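Local coordinates for protein isocitrate dehydrogenase [NAD] subunit 2, mitochondrial (Saccharomyces cerevisiae, PDB 3BLX) that catalyses, together with its partner subunit, the NAD-dependent oxidative decarboxylation of isocitrate to 2-oxoglutarate in the citric acid cycle, and also binds RNA, at residues D30-G33 against P34-K38; G121-T124 against T125-V129; V201-A204 against K205-K209; M305-M309 against G310-H314; G339-T342 against T343-T347. All coordinates share one frame; numbering follows the deposited sequence.

Contact 1: residues D30-G33 against P34-K38; sequences DGIG and PEISK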
loop_
_atom_site.group_PDB
_atom_site.type_symbol
_atom_site.label_atom_id
_atom_site.label_comp_id
_atom_site.label_asym_id
_atom_site.label_seq_id
_atom_site.Cartn_x
_atom_site.Cartn_y
_atom_site.Cartn_z
ATOM N N ASP B 30 -18.418 5.520 44.121
ATOM C CA ASP B 30 -18.598 4.076 44.006
ATOM C C ASP B 30 -17.330 3.287 44.306
ATOM O O ASP B 30 -16.315 3.852 44.727
ATOM C CB ASP B 30 -19.159 3.714 42.625
ATOM C CG ASP B 30 -18.551 4.546 41.505
ATOM O OD1 ASP B 30 -19.218 5.500 41.039
ATOM O OD2 ASP B 30 -17.405 4.250 41.097
ATOM N N GLY B 31 -17.394 1.979 44.076
ATOM C CA GLY B 31 -16.309 1.100 44.462
ATOM C C GLY B 31 -16.201 1.145 45.970
ATOM O O GLY B 31 -17.187 0.895 46.673
ATOM N N ILE B 32 -15.022 1.494 46.474
ATOM C CA ILE B 32 -14.828 1.606 47.909
ATOM C C ILE B 32 -15.438 2.891 48.435
ATOM O O ILE B 32 -15.330 3.193 49.611
ATOM C CB ILE B 32 -13.350 1.558 48.283
ATOM C CG1 ILE B 32 -12.592 2.692 47.596
ATOM C CG2 ILE B 32 -12.752 0.210 47.917
ATOM C CD1 ILE B 32 -11.150 2.781 48.007
ATOM N N GLY B 33 -16.091 3.639 47.557
ATOM C CA GLY B 33 -16.689 4.912 47.921
ATOM C C GLY B 33 -17.610 4.825 49.119
ATOM O O GLY B 33 -17.362 5.461 50.137
ATOM N N PRO B 34 -18.677 4.025 49.008
ATOM C CA PRO B 34 -19.644 3.840 50.096
ATOM C C PRO B 34 -18.997 3.636 51.469
ATOM O O PRO B 34 -19.287 4.424 52.358
ATOM C CB PRO B 34 -20.407 2.586 49.670
ATOM C CG PRO B 34 -20.366 2.627 48.200
ATOM C CD PRO B 34 -19.030 3.215 47.829
ATOM N N GLU B 35 -18.145 2.624 51.633
ATOM C CA GLU B 35 -17.588 2.291 52.954
ATOM C C GLU B 35 -16.620 3.335 53.493
ATOM O O GLU B 35 -16.432 3.454 54.695
ATOM C CB GLU B 35 -16.941 0.894 52.971
ATOM C CG GLU B 35 -16.330 0.469 51.643
ATOM C CD GLU B 35 -15.997 -1.023 51.585
ATOM O OE1 GLU B 35 -15.882 -1.650 52.657
ATOM O OE2 GLU B 35 -15.852 -1.568 50.468
ATOM N N ILE B 36 -16.020 4.110 52.610
ATOM C CA ILE B 36 -15.130 5.164 53.053
ATOM C C ILE B 36 -15.927 6.392 53.467
ATOM O O ILE B 36 -15.540 7.119 54.361
ATOM C CB ILE B 36 -14.121 5.501 51.965
ATOM C CG1 ILE B 36 -13.028 4.449 51.949
ATOM C CG2 ILE B 36 -13.502 6.850 52.182
ATOM C CD1 ILE B 36 -11.945 4.774 50.960
ATOM N N SER B 37 -17.052 6.617 52.810
ATOM C CA SER B 37 -17.911 7.730 53.192
ATOM C C SER B 37 -18.558 7.427 54.527
ATOM O O SER B 37 -18.770 8.318 55.346
ATOM C CB SER B 37 -18.993 7.961 52.137
ATOM O OG SER B 37 -18.425 8.236 50.868
ATOM N N LYS B 38 -18.874 6.151 54.739
ATOM C CA LYS B 38 -19.541 5.722 55.964
ATOM C C LYS B 38 -18.638 6.071 57.119
ATOM O O LYS B 38 -19.089 6.615 58.115
ATOM C CB LYS B 38 -19.814 4.216 55.934
ATOM C CG LYS B 38 -20.767 3.694 57.007
ATOM C CD LYS B 38 -21.356 2.366 56.560
ATOM C CE LYS B 38 -22.331 1.828 57.570
ATOM N NZ LYS B 38 -21.742 0.838 58.495
#
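The carbonyl oxygen Gly33 O takes two good hydrogen bonds from Ser37. Ser37 N reaches Gly33 O at 2.9 Å, close to the line of the carbonyl. Ser37 OG reaches Gly33 O at 3.1 Å from above the carbonyl plane, 53° out of it. The hydroxyl can do so because OG lies beside its own backbone N, chi1 -59°. With an alanine here the hydroxyl is gone, and Gly33 O would probably be less firmly fixed, held by backbone bonds alone. Ile36 N makes a bond of 3.2 Å to Ile32 O and a weak one to Gly33 O. The side chains of Ile32 and Ile36 run side by side in the same direction, and their CD1 methyls meet at 3.7 Å. A type II' beta turn runs from Asp30 to Gly33, the first residue of the helix, with Gly31 at positive phi. It is closed by Gly33 N on Asp30 O at 2.8 Å. The carboxylates of Asp30 and Glu35 bond elsewhere, to Ala89 N and Gly289 N. The contact is thus a tight turn leading straight into helix 33-45, its Ile32 and Gly33 carbonyls satisfied within the first turn and its isoleucine methyls adding apolar packing.

Contact 2: residues G121-T124 against T125-V129; sequences GFKT and TYENV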
loop_
_atom_site.group_PDB
_atom_site.type_symbol
_atom_site.label_atom_id
_atom_site.label_comp_id
_atom_site.label_asym_id
_atom_site.label_seq_id
_atom_site.Cartn_x
_atom_site.Cartn_y
_atom_site.Cartn_z
ATOM N N GLY B 121 5.642 8.504 62.582
ATOM C CA GLY B 121 5.608 7.143 63.085
ATOM C C GLY B 121 5.467 6.050 62.034
ATOM O O GLY B 121 5.599 4.865 62.346
ATOM N N PHE B 122 5.187 6.434 60.792
ATOM C CA PHE B 122 5.067 5.459 59.710
ATOM C C PHE B 122 6.266 5.560 58.776
ATOM O O PHE B 122 6.485 6.589 58.133
ATOM C CB PHE B 122 3.747 5.618 58.943
ATOM C CG PHE B 122 3.583 4.645 57.810
ATOM C CD1 PHE B 122 4.003 3.330 57.941
ATOM C CD2 PHE B 122 2.992 5.036 56.618
ATOM C CE1 PHE B 122 3.856 2.425 56.897
ATOM C CE2 PHE B 122 2.836 4.138 55.567
ATOM C CZ PHE B 122 3.270 2.833 55.705
ATOM N N LYS B 123 7.035 4.474 58.722
ATOM C CA LYS B 123 8.289 4.422 57.984
ATOM C C LYS B 123 8.060 4.309 56.480
ATOM O O LYS B 123 7.679 3.256 55.962
ATOM C CB LYS B 123 9.140 3.251 58.489
ATOM C CG LYS B 123 10.499 3.080 57.803
ATOM C CD LYS B 123 11.509 4.116 58.269
ATOM C CE LYS B 123 12.898 3.826 57.716
ATOM N NZ LYS B 123 12.944 3.964 56.230
ATOM N N THR B 124 8.288 5.413 55.782
ATOM C CA THR B 124 8.284 5.409 54.330
ATOM C C THR B 124 9.694 5.714 53.848
ATOM O O THR B 124 10.574 6.059 54.640
ATOM C CB THR B 124 7.301 6.446 53.759
ATOM O OG1 THR B 124 7.546 7.728 54.358
ATOM C CG2 THR B 124 5.875 6.031 54.054
ATOM N N THR B 125 9.911 5.599 52.548
ATOM C CA THR B 125 11.260 5.739 52.018
ATOM C C THR B 125 11.819 7.175 52.098
ATOM O O THR B 125 13.004 7.370 52.315
ATOM C CB THR B 125 11.435 5.029 50.626
ATOM O OG1 THR B 125 12.480 5.660 49.890
ATOM C CG2 THR B 125 10.156 5.044 49.821
ATOM N N TYR B 126 10.963 8.178 51.976
ATOM C CA TYR B 126 11.398 9.560 52.177
ATOM C C TYR B 126 10.875 10.064 53.513
ATOM O O TYR B 126 9.821 9.637 53.961
ATOM C CB TYR B 126 10.920 10.476 51.023
ATOM C CG TYR B 126 11.583 10.171 49.687
ATOM C CD1 TYR B 126 12.676 10.897 49.252
ATOM C CD2 TYR B 126 11.134 9.137 48.887
ATOM C CE1 TYR B 126 13.310 10.604 48.044
ATOM C CE2 TYR B 126 11.761 8.832 47.684
ATOM C CZ TYR B 126 12.847 9.567 47.266
ATOM O OH TYR B 126 13.460 9.245 46.073
ATOM N N GLU B 127 11.600 10.979 54.149
ATOM C CA GLU B 127 11.198 11.476 55.464
ATOM C C GLU B 127 11.123 12.984 55.554
ATOM O O GLU B 127 11.830 13.700 54.855
ATOM C CB GLU B 127 12.139 10.951 56.547
ATOM C CG GLU B 127 12.332 9.449 56.487
ATOM C CD GLU B 127 12.943 8.880 57.747
ATOM O OE1 GLU B 127 13.422 9.681 58.581
ATOM O OE2 GLU B 127 12.941 7.636 57.897
ATOM N N ASN B 128 10.256 13.451 56.442
ATOM C CA ASN B 128 10.133 14.872 56.733
ATOM C C ASN B 128 9.700 15.692 55.550
ATOM O O ASN B 128 10.077 16.851 55.415
ATOM C CB ASN B 128 11.426 15.434 57.307
ATOM C CG ASN B 128 11.697 14.934 58.700
ATOM O OD1 ASN B 128 12.768 14.391 58.962
ATOM N ND2 ASN B 128 10.719 15.096 59.607
ATOM N N VAL B 129 8.894 15.090 54.698
ATOM C CA VAL B 129 8.341 15.827 53.584
ATOM C C VAL B 129 7.015 16.490 53.973
ATOM O O VAL B 129 6.137 15.865 54.537
ATOM C CB VAL B 129 8.261 14.953 52.284
ATOM C CG1 VAL B 129 8.583 13.525 52.562
ATOM C CG2 VAL B 129 6.917 15.082 51.600
#
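The chain is extended at Thr124, kinks through helical angles at Thr125 and is extended again at Tyr126, which brings the Thr124 side chain round to the Tyr126 carbonyl. Thr124 OG1 donates to Tyr126 O at 3.0 Å. The donor lies in the carbonyl plane, with a C=O...OG1 angle of 158°. The hydroxyl is turned inward, between the backbone N and the carbonyl carbon (chi1 51°), and this aims it across the bend. A valine in place of Thr124 would have no hydroxyl to give, and the bend would probably lose its side-chain tie, with Tyr126 O left to find another donor. The bend belongs to the loop that joins strands 109-117 and 130-136, antiparallel neighbours in the main sheet. On the surface of this loop Lys123 and Glu127 approach each other, their chains crossing at a slant. Glu127 OE2 comes alongside the lysine methylenes, 3.8 Å from Lys123 CE. Lys123 NZ stays 4.0 Å from Glu127 OE2, beyond salt-bridge range, so the opposite charges probably attract only loosely. The bend in the lysine chain at chi2 (75°) carries its end toward the glutamate. Tyr126 points away from residues 121-124. Its OH bonds to Val224 O of the neighbouring isocitrate dehydrogenase subunit 1, and its side chain packs on Arg119 of that subunit and on Leu257 of its own chain.

Contact 3: residues V201-A204 against K205-K209; sequences VNVA and KELSK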
loop_
_atom_site.group_PDB
_atom_site.type_symbol
_atom_site.label_atom_id
_atom_site.label_comp_id
_atom_site.label_asym_id
_atom_site.label_seq_id
_atom_site.Cartn_x
_atom_site.Cartn_y
_atom_site.Cartn_z
ATOM N N VAL B 201 5.109 34.059 35.071
ATOM C CA VAL B 201 6.054 34.660 36.012
ATOM C C VAL B 201 5.810 36.162 36.187
ATOM O O VAL B 201 5.867 36.662 37.293
ATOM C CB VAL B 201 7.523 34.426 35.590
ATOM C CG1 VAL B 201 8.466 35.318 36.399
ATOM C CG2 VAL B 201 7.903 32.963 35.764
ATOM N N ASN B 202 5.526 36.879 35.103
ATOM C CA ASN B 202 5.252 38.310 35.186
ATOM C C ASN B 202 4.030 38.596 36.026
ATOM O O ASN B 202 4.007 39.546 36.776
ATOM C CB ASN B 202 5.068 38.955 33.804
ATOM C CG ASN B 202 6.378 39.136 33.063
ATOM O OD1 ASN B 202 7.456 38.922 33.620
ATOM N ND2 ASN B 202 6.286 39.523 31.791
ATOM N N VAL B 203 3.005 37.777 35.877
ATOM C CA VAL B 203 1.784 37.932 36.642
ATOM C C VAL B 203 2.068 37.713 38.135
ATOM O O VAL B 203 1.467 38.350 38.997
ATOM C CB VAL B 203 0.731 36.936 36.139
ATOM C CG1 VAL B 203 -0.288 36.623 37.208
ATOM C CG2 VAL B 203 0.062 37.472 34.926
ATOM N N ALA B 204 2.996 36.809 38.430
ATOM C CA ALA B 204 3.396 36.527 39.795
ATOM C C ALA B 204 4.158 37.691 40.416
ATOM O O ALA B 204 4.017 37.966 41.601
ATOM C CB ALA B 204 4.242 35.264 39.841
ATOM N N LYS B 205 4.991 38.351 39.618
ATOM C CA LYS B 205 5.787 39.477 40.097
ATOM C C LYS B 205 4.935 40.726 40.371
ATOM O O LYS B 205 5.262 41.540 41.231
ATOM C CB LYS B 205 6.917 39.779 39.117
ATOM C CG LYS B 205 8.004 38.718 39.117
ATOM C CD LYS B 205 9.133 39.083 38.160
ATOM C CE LYS B 205 10.283 38.092 38.263
ATOM N NZ LYS B 205 11.459 38.495 37.444
ATOM N N GLU B 206 3.827 40.847 39.650
ATOM C CA GLU B 206 2.909 41.977 39.763
ATOM C C GLU B 206 2.119 41.874 41.048
ATOM O O GLU B 206 1.754 42.880 41.654
ATOM C CB GLU B 206 1.921 41.963 38.597
ATOM C CG GLU B 206 1.475 43.326 38.110
ATOM C CD GLU B 206 2.524 44.006 37.241
ATOM O OE1 GLU B 206 3.007 43.387 36.258
ATOM O OE2 GLU B 206 2.858 45.172 37.541
ATOM N N LEU B 207 1.833 40.638 41.447
ATOM C CA LEU B 207 1.063 40.375 42.652
ATOM C C LEU B 207 1.973 40.361 43.859
ATOM O O LEU B 207 1.503 40.474 44.985
ATOM C CB LEU B 207 0.374 39.026 42.544
ATOM C CG LEU B 207 -0.641 38.880 41.423
ATOM C CD1 LEU B 207 -1.282 37.503 41.473
ATOM C CD2 LEU B 207 -1.689 39.981 41.515
ATOM N N SER B 208 3.269 40.217 43.606
ATOM C CA SER B 208 4.280 40.114 44.646
ATOM C C SER B 208 4.214 41.314 45.607
ATOM O O SER B 208 4.439 41.172 46.822
ATOM C CB SER B 208 5.660 39.999 43.987
ATOM O OG SER B 208 6.674 39.707 44.922
ATOM N N LYS B 209 3.872 42.477 45.048
ATOM C CA LYS B 209 3.878 43.735 45.769
ATOM C C LYS B 209 2.645 43.929 46.631
ATOM O O LYS B 209 2.684 44.707 47.573
ATOM C CB LYS B 209 4.060 44.920 44.812
ATOM C CG LYS B 209 3.010 45.040 43.727
ATOM C CD LYS B 209 3.595 45.766 42.520
ATOM C CE LYS B 209 4.991 45.225 42.167
ATOM N NZ LYS B 209 5.516 45.777 40.880
#
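Val201 and Lys205 lie side by side on one helix, their side chains pointing the same way. Val201 CG1 touches the lysine chain near its end, at CE, 3.8 Å away. The lysine starts with CG beside its own backbone N (chi1 -71°) and then runs fully extended: CG and CD pass over Val201 O, CE reaches the valine methyl, and the amine leads away. On another side of the helix, Leu207 follows Val203 one turn later. Here the leucine meets mainly backbone: Leu207 CG sits 3.3 Å from Val203 O, and the methyls Leu207 CD1 and Val203 CG1 are loosely apposed at 4.5 Å. Beneath the side chains run ordinary helical bonds. Lys205 N binds Val201 O at 3.0 Å and Glu206 N binds Asn202 O at 3.2 Å, whereas Leu207 N to Val203 O, at 3.4 Å, is weak. It is the helix of a beta-alpha-beta unit, between parallel strands 183-188 and 215-220. Val201 and Ala204 rest on both strands, through His188 and Thr218 for the valine and Val186 and Leu216 for the alanine. Lys205 also lies on Leu216, while Val203 and Leu207 pack against Ile169 of helix 162-178.

Contact 4: residues M305-M309 against G310-H314; sequences MLNHM and GLTNH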
loop_
_atom_site.group_PDB
_atom_site.type_symbol
_atom_site.label_atom_id
_atom_site.label_comp_id
_atom_site.label_asym_id
_atom_site.label_seq_id
_atom_site.Cartn_x
_atom_site.Cartn_y
_atom_site.Cartn_z
ATOM N N MET B 305 -11.539 20.481 54.240
ATOM C CA MET B 305 -12.875 21.050 54.100
ATOM C C MET B 305 -13.289 21.824 55.364
ATOM O O MET B 305 -13.740 22.974 55.288
ATOM C CB MET B 305 -13.883 19.954 53.779
ATOM C CG MET B 305 -15.263 20.476 53.465
ATOM S SD MET B 305 -16.481 19.187 53.273
ATOM C CE MET B 305 -16.284 18.257 54.805
ATOM N N LEU B 306 -13.125 21.195 56.527
ATOM C CA LEU B 306 -13.378 21.863 57.806
ATOM C C LEU B 306 -12.646 23.199 57.840
ATOM O O LEU B 306 -13.267 24.255 57.955
ATOM C CB LEU B 306 -12.942 20.967 58.974
ATOM C CG LEU B 306 -13.971 20.060 59.683
ATOM C CD1 LEU B 306 -15.269 19.891 58.914
ATOM C CD2 LEU B 306 -13.361 18.700 60.028
ATOM N N ASN B 307 -11.324 23.140 57.708
ATOM C CA ASN B 307 -10.493 24.341 57.669
ATOM C C ASN B 307 -10.963 25.386 56.667
ATOM O O ASN B 307 -10.711 26.566 56.837
ATOM C CB ASN B 307 -9.033 23.990 57.380
ATOM C CG ASN B 307 -8.295 23.511 58.610
ATOM O OD1 ASN B 307 -8.424 24.093 59.688
ATOM N ND2 ASN B 307 -7.511 22.446 58.460
ATOM N N HIS B 308 -11.632 24.962 55.610
ATOM C CA HIS B 308 -12.071 25.913 54.600
ATOM C C HIS B 308 -13.366 26.571 55.076
ATOM O O HIS B 308 -13.729 27.679 54.636
ATOM C CB HIS B 308 -12.222 25.216 53.235
ATOM C CG HIS B 308 -12.846 26.072 52.173
ATOM N ND1 HIS B 308 -14.055 25.763 51.585
ATOM C CD2 HIS B 308 -12.435 27.222 51.596
ATOM C CE1 HIS B 308 -14.364 26.685 50.691
ATOM N NE2 HIS B 308 -13.396 27.583 50.679
ATOM N N MET B 309 -14.032 25.884 56.004
ATOM C CA MET B 309 -15.318 26.320 56.528
ATOM C C MET B 309 -15.154 27.163 57.791
ATOM O O MET B 309 -16.021 27.973 58.120
ATOM C CB MET B 309 -16.234 25.116 56.780
ATOM C CG MET B 309 -16.829 24.530 55.510
ATOM S SD MET B 309 -17.975 23.170 55.787
ATOM C CE MET B 309 -16.959 22.097 56.776
ATOM N N GLY B 310 -14.037 26.989 58.495
ATOM C CA GLY B 310 -13.769 27.768 59.694
ATOM C C GLY B 310 -13.809 26.950 60.975
ATOM O O GLY B 310 -13.419 27.427 62.037
ATOM N N LEU B 311 -14.291 25.717 60.871
ATOM C CA LEU B 311 -14.325 24.797 61.998
ATOM C C LEU B 311 -12.927 24.274 62.319
ATOM O O LEU B 311 -12.691 23.066 62.290
ATOM C CB LEU B 311 -15.255 23.630 61.689
ATOM C CG LEU B 311 -16.577 23.995 61.009
ATOM C CD1 LEU B 311 -17.410 22.745 60.754
ATOM C CD2 LEU B 311 -17.369 25.005 61.825
ATOM N N THR B 312 -12.014 25.191 62.630
ATOM C CA THR B 312 -10.618 24.870 62.932
ATOM C C THR B 312 -10.462 23.903 64.113
ATOM O O THR B 312 -9.576 23.042 64.105
ATOM C CB THR B 312 -9.806 26.150 63.256
ATOM O OG1 THR B 312 -10.211 27.220 62.393
ATOM C CG2 THR B 312 -8.296 25.899 63.113
ATOM N N ASN B 313 -11.311 24.059 65.130
ATOM C CA ASN B 313 -11.219 23.233 66.329
ATOM C C ASN B 313 -11.495 21.777 65.996
ATOM O O ASN B 313 -10.732 20.871 66.360
ATOM C CB ASN B 313 -12.188 23.734 67.404
ATOM C CG ASN B 313 -11.865 25.147 67.866
ATOM O OD1 ASN B 313 -10.696 25.504 68.051
ATOM N ND2 ASN B 313 -12.903 25.959 68.057
ATOM N N HIS B 314 -12.590 21.561 65.281
ATOM C CA HIS B 314 -12.939 20.230 64.824
ATOM C C HIS B 314 -11.897 19.695 63.818
ATOM O O HIS B 314 -11.576 18.501 63.815
ATOM C CB HIS B 314 -14.349 20.232 64.221
ATOM C CG HIS B 314 -15.424 20.651 65.178
ATOM N ND1 HIS B 314 -16.005 19.780 66.075
ATOM C CD2 HIS B 314 -16.036 21.844 65.364
ATOM C CE1 HIS B 314 -16.922 20.421 66.776
ATOM N NE2 HIS B 314 -16.961 21.675 66.365
#
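The amide of Asn307 meets Thr312 through its oxygen: Asn307 OD1 lies 3.9 Å from the methyl Thr312 CG2, and the two side chains cross at about a right angle. The other flat groups turn elsewhere. The His308 ring meets Phe277 with planes at about 45°, and its NE2 bonds to Gly9 O. The His314 ring leads away toward Val49 and Pro50. Leu306 meets the backbone of His314 instead, with Leu306 CD2 4.2 Å from His314 C. The apolar centre of the turn is Leu311. Leu311 CD1 sits 4.0 Å from Leu306 CD1, where the chains cross nearly squarely, and 4.1 Å from Met309 CE. Met309 brings that methyl round by a bend at chi3 (-54°). Ile51 packs on all three of these residues. In the backbone, Leu306 O accepts from Met309 N and from Gly310 N, the latter at 2.9 Å, with a weak third bond from Leu311 N. Leu311 is the centre of an inverse gamma turn, and Thr312 OG1 reaches back to Gly310 O. Thr312 is known as a phosphorylation site but is unmodified here. The weak bond from Leu311 N to Leu306 O and the leucine pair fit a Schellman motif, but Gly310 N binds Leu306 O and not Asn307 O, so the motif is incomplete. This is a Schellman-like C-terminal end, with Gly310 at positive phi, joining helix 296-309 to helix 312-326.

Contact 5: residues G339-T342 against T343-T347; sequences GTAT and TSSFT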
loop_
_atom_site.group_PDB
_atom_site.type_symbol
_atom_site.label_atom_id
_atom_site.label_comp_id
_atom_site.label_asym_id
_atom_site.label_seq_id
_atom_site.Cartn_x
_atom_site.Cartn_y
_atom_site.Cartn_z
ATOM N N GLY B 339 -0.420 -3.248 56.924
ATOM C CA GLY B 339 -1.117 -3.277 58.196
ATOM C C GLY B 339 -2.095 -4.439 58.235
ATOM O O GLY B 339 -2.148 -5.261 57.318
ATOM N N THR B 340 -2.884 -4.510 59.296
ATOM C CA THR B 340 -3.736 -5.671 59.508
ATOM C C THR B 340 -5.181 -5.267 59.789
ATOM O O THR B 340 -6.093 -6.094 59.712
ATOM C CB THR B 340 -3.218 -6.531 60.679
ATOM O OG1 THR B 340 -3.089 -5.711 61.847
ATOM C CG2 THR B 340 -1.854 -7.140 60.329
ATOM N N ALA B 341 -5.387 -3.993 60.104
ATOM C CA ALA B 341 -6.714 -3.496 60.439
ATOM C C ALA B 341 -7.687 -3.538 59.280
ATOM O O ALA B 341 -7.318 -3.770 58.128
ATOM C CB ALA B 341 -6.643 -2.092 60.983
ATOM N N THR B 342 -8.947 -3.297 59.610
ATOM C CA THR B 342 -10.019 -3.324 58.644
ATOM C C THR B 342 -10.627 -1.939 58.634
ATOM O O THR B 342 -10.405 -1.175 59.570
ATOM C CB THR B 342 -11.088 -4.333 59.060
ATOM O OG1 THR B 342 -11.823 -4.747 57.906
ATOM C CG2 THR B 342 -12.030 -3.725 60.089
ATOM N N THR B 343 -11.384 -1.598 57.591
ATOM C CA THR B 343 -11.905 -0.235 57.497
ATOM C C THR B 343 -12.838 0.090 58.671
ATOM O O THR B 343 -12.936 1.235 59.083
ATOM C CB THR B 343 -12.491 0.104 56.081
ATOM O OG1 THR B 343 -13.202 1.352 56.102
ATOM C CG2 THR B 343 -13.394 -0.973 55.602
ATOM N N SER B 344 -13.477 -0.929 59.234
ATOM C CA SER B 344 -14.307 -0.759 60.431
ATOM C C SER B 344 -13.466 -0.600 61.690
ATOM O O SER B 344 -13.694 0.308 62.493
ATOM C CB SER B 344 -15.240 -1.949 60.623
ATOM O OG SER B 344 -16.117 -2.084 59.529
ATOM N N SER B 345 -12.502 -1.494 61.874
ATOM C CA SER B 345 -11.660 -1.445 63.054
ATOM C C SER B 345 -10.837 -0.164 63.092
ATOM O O SER B 345 -10.521 0.346 64.153
ATOM C CB SER B 345 -10.754 -2.665 63.101
ATOM O OG SER B 345 -9.585 -2.457 62.354
ATOM N N PHE B 346 -10.497 0.355 61.921
ATOM C CA PHE B 346 -9.759 1.608 61.809
ATOM C C PHE B 346 -10.628 2.784 62.251
ATOM O O PHE B 346 -10.178 3.639 63.006
ATOM C CB PHE B 346 -9.279 1.807 60.363
ATOM C CG PHE B 346 -8.342 2.978 60.166
ATOM C CD1 PHE B 346 -6.973 2.777 60.080
ATOM C CD2 PHE B 346 -8.831 4.271 60.022
ATOM C CE1 PHE B 346 -6.112 3.843 59.886
ATOM C CE2 PHE B 346 -7.975 5.341 59.824
ATOM C CZ PHE B 346 -6.615 5.128 59.759
ATOM N N THR B 347 -11.875 2.825 61.792
ATOM C CA THR B 347 -12.728 3.986 62.049
ATOM C C THR B 347 -12.906 4.267 63.539
ATOM O O THR B 347 -12.844 5.417 63.963
ATOM C CB THR B 347 -14.112 3.883 61.358
ATOM O OG1 THR B 347 -14.871 2.813 61.932
ATOM C CG2 THR B 347 -13.943 3.621 59.898
#
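Ser345 lays its hydroxyl beside the methyl of Ala341, with Ser345 OG 3.3 Å from Ala341 CB. The same oxygen accepts a bond from Thr342 N at 2.9 Å, and this bond is almost straight, with an N-H...O angle of 173°. The hydroxyl is turned back over the start of the helix, between its own N and carbonyl carbon (chi1 85°), and so faces the incoming loop. Thr342 is the N-cap residue. A serine at the third helical position that accepts from the N-cap NH is one half of a capping box. The other half is missing, since the Thr342 side chain makes no capping bond. That hydroxyl, Thr342 OG1, goes to Asp291 O instead. The placing of the Thr342 methyl against the first turn is doubtful in this model. The backbone joins more plainly: Phe346 N donates to Thr342 O at 2.8 Å, nearly in line with the carbonyl. Asp291 also receives Ser344 OG, through its carboxylate, so a single loop residue takes hydroxyls from both the cap and the first turn. Helix 343-352 is the last of the chain. Its start lies beside helix 33-45, with Thr343 packing on Glu35 and Thr347 on Ser39.

The five contacts follow one another along the chain; none nests in or crosses another. Contact 1 closes the turn that opens helix 33-45. Contact 2, its centre about 27 Å from that of contact 1, lies in the loop between strands 109-117 and 130-136 and faces the partner subunit; its nearest atoms come within about 7 Å of contact 5. Contact 3 belongs to helix 195-208, on the opposite side of the chain's centre from contacts 1 and 5. Contact 4 forms the turn between helices 296-309 and 312-326. Contact 5 starts the last helix. Only contacts 1 and 5 touch, where Glu35 OE1 meets Thr343 CG2 at 3.9 Å, bringing together the first and last helices.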